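PDB 4LTU: ferredoxin, which carries a single [2Fe-2S] cluster and probably transfers electrons between redox partners, as do other ferredoxins of the adrenodoxin/putidaredoxin family. Local coordinates for residues A66-L71 / S83-Q88. Sequence-based numbering, arbitrary orientation.
Sequences ANEDDL and SRLSCQ. With FES (Fe2/s2 (inorganic) cluster), chain C.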
loop_
_atom_site.group_PDB
_atom_site.type_symbol
_atom_site.label_atom_id
_atom_site.label_comp_id
_atom_site.label_asym_id
_atom_site.label_seq_id
_atom_site.Cartn_x
_atom_site.Cartn_y
_atom_site.Cartn_z
ATOM N N ALA A 66 -0.207 2.182 16.294
ATOM C CA ALA A 66 -0.975 1.222 17.061
ATOM C C ALA A 66 -2.268 0.853 16.333
ATOM O O ALA A 66 -2.634 -0.333 16.257
ATOM C CB ALA A 66 -1.263 1.770 18.421
ATOM N N ASN A 67 -2.938 1.868 15.794
ATOM C CA ASN A 67 -4.170 1.681 15.006
ATOM C C ASN A 67 -3.967 0.831 13.732
ATOM O O ASN A 67 -4.621 -0.202 13.549
ATOM C CB ASN A 67 -4.795 3.044 14.667
ATOM C CG ASN A 67 -6.027 2.920 13.789
ATOM O OD1 ASN A 67 -6.922 2.128 14.077
ATOM N ND2 ASN A 67 -6.089 3.711 12.723
ATOM N N GLU A 68 -3.038 1.235 12.869
ATOM C CA GLU A 68 -2.740 0.434 11.678
ATOM C C GLU A 68 -2.351 -0.984 12.047
ATOM O O GLU A 68 -2.727 -1.930 11.324
ATOM C CB GLU A 68 -1.614 1.038 10.856
ATOM C CG GLU A 68 -1.264 0.206 9.607
ATOM C CD GLU A 68 -0.297 0.914 8.684
ATOM O OE1 GLU A 68 -0.017 2.114 8.899
ATOM O OE2 GLU A 68 0.206 0.264 7.758
ATOM N N ASP A 69 -1.598 -1.141 13.137
ATOM C CA ASP A 69 -1.183 -2.488 13.584
ATOM C C ASP A 69 -2.341 -3.409 13.952
ATOM O O ASP A 69 -2.342 -4.592 13.612
ATOM C CB ASP A 69 -0.215 -2.425 14.760
ATOM C CG ASP A 69 0.283 -3.785 15.174
ATOM O OD1 ASP A 69 1.053 -4.400 14.374
ATOM O OD2 ASP A 69 -0.084 -4.234 16.307
ATOM N N ASP A 70 -3.336 -2.887 14.656
ATOM C CA ASP A 70 -4.504 -3.725 14.940
ATOM C C ASP A 70 -5.399 -3.923 13.720
ATOM O O ASP A 70 -5.950 -5.007 13.525
ATOM C CB ASP A 70 -5.309 -3.221 16.116
ATOM C CG ASP A 70 -6.426 -4.175 16.488
ATOM O OD1 ASP A 70 -6.123 -5.301 16.979
ATOM O OD2 ASP A 70 -7.603 -3.799 16.264
ATOM N N LEU A 71 -5.549 -2.889 12.897
ATOM C CA LEU A 71 -6.212 -3.091 11.602
ATOM C C LEU A 71 -5.570 -4.232 10.805
ATOM O O LEU A 71 -6.256 -5.066 10.223
ATOM C CB LEU A 71 -6.231 -1.795 10.778
ATOM C CG LEU A 71 -7.296 -0.796 11.254
ATOM C CD1 LEU A 71 -7.147 0.519 10.514
ATOM C CD2 LEU A 71 -8.746 -1.393 11.139
ATOM N N SER A 83 3.766 -6.155 5.710
ATOM C CA SER A 83 2.402 -5.658 5.496
ATOM C C SER A 83 2.210 -4.184 5.911
ATOM O O SER A 83 2.727 -3.738 6.927
ATOM C CB SER A 83 1.408 -6.577 6.224
ATOM O OG SER A 83 1.214 -7.794 5.509
ATOM N N ARG A 84 1.507 -3.423 5.082
ATOM C CA ARG A 84 1.134 -2.039 5.392
ATOM C C ARG A 84 -0.272 -1.761 4.834
ATOM O O ARG A 84 -0.746 -2.461 3.939
ATOM C CB ARG A 84 2.113 -1.020 4.775
ATOM C CG ARG A 84 3.511 -0.842 5.417
ATOM C CD ARG A 84 3.473 -0.349 6.846
ATOM N NE ARG A 84 2.606 0.813 6.910
ATOM C CZ ARG A 84 3.008 2.071 7.062
ATOM N NH1 ARG A 84 4.294 2.380 7.226
ATOM N NH2 ARG A 84 2.092 3.025 7.067
ATOM N N LEU A 85 -0.923 -0.738 5.378
ATOM C CA LEU A 85 -2.143 -0.167 4.811
ATOM C C LEU A 85 -1.698 0.959 3.916
ATOM O O LEU A 85 -1.142 1.940 4.390
ATOM C CB LEU A 85 -3.057 0.388 5.906
ATOM C CG LEU A 85 -3.747 -0.664 6.775
ATOM C CD1 LEU A 85 -4.500 0.020 7.866
ATOM C CD2 LEU A 85 -4.681 -1.487 5.887
ATOM N N SER A 86 -1.931 0.775 2.623
ATOM C CA SER A 86 -1.473 1.673 1.590
ATOM C C SER A 86 -2.039 3.083 1.659
ATOM O O SER A 86 -1.430 4.003 1.125
ATOM C CB SER A 86 -1.751 1.079 0.209
ATOM O OG SER A 86 -3.140 1.039 -0.028
ATOM N N CYS A 87 -3.188 3.272 2.296
ATOM C CA CYS A 87 -3.715 4.636 2.480
ATOM C C CYS A 87 -2.933 5.371 3.596
ATOM O O CYS A 87 -2.972 6.598 3.684
ATOM C CB CYS A 87 -5.224 4.615 2.770
ATOM S SG CYS A 87 -5.706 3.818 4.345
ATOM N N GLN A 88 -2.218 4.610 4.428
ATOM C CA GLN A 88 -1.363 5.192 5.466
ATOM C C GLN A 88 0.118 5.385 5.026
ATOM O O GLN A 88 0.966 5.751 5.837
ATOM C CB GLN A 88 -1.431 4.354 6.757
ATOM C CG GLN A 88 -2.832 4.074 7.259
ATOM C CD GLN A 88 -3.614 5.318 7.516
ATOM O OE1 GLN A 88 -3.298 6.067 8.439
ATOM N NE2 GLN A 88 -4.631 5.577 6.685
HETATM FE FE1 FES C . -9.663 1.670 4.715
HETATM FE FE2 FES C . -6.857 2.082 3.921
HETATM S S1 FES C . -7.813 1.554 5.832
HETATM S S2 FES C . -8.698 2.120 2.780
#
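Glu-68 of the helix reaches across to Arg-84 and Leu-85, joining helix 66-72 to edge strand 83-85 of the beta-grasp-like sheet of this adrenodoxin-type [2Fe-2S] domain. Axes of the short segments approach to 8.7 Å and run at 114° to each other; the helix lies athwart the strand, and Glu-68, buried, contributes the largest share of the contact. From CB, the Glu-68 chain leaves with CG anti to the backbone N (chi1 179°) and stays extended, which carries the carboxylate straight to the strand. Glu-68 CG lies against Leu-85 CD1 at 3.7 Å, and that same methyl also receives Leu-71 CD1, the two leucines crossing at about a right angle. Glu-68 OE2 accepts the backbone N-H of Leu-85 (N to OE2 2.8 Å, nearly straight), which comes from above the carboxylate plane; from the other face, on the syn side, Arg-84 NE approaches OE2 to 2.6 Å in a more bent bond that forms the salt bridge. Two donors thus grip one buried oxygen and probably limit rotation of the carboxylate, whose plane is turned 57° from the guanidinium. Glu-68 OE1 meets Arg-84 NH2 at 2.9 Å and rests 3.4 Å from Gln-88 CB. An alanine at Glu-68 would strip away this carboxylate and is likely to leave the Arg-84 charge without its mate and the Leu-85 N-H without its acceptor. The turn after the strand leads directly to the cluster: Gln-88 N bonds back to Leu-85 O, and Cys-87, together with Cys-49, ligates one iron. Gln-88, its chain bent at chi2, directs NE2 within the amide plane to the Cys-87 sulfur, which would probably temper the charge on the thiolate; Cys-87 SG binds FE2 of the cluster at 2.1 Å.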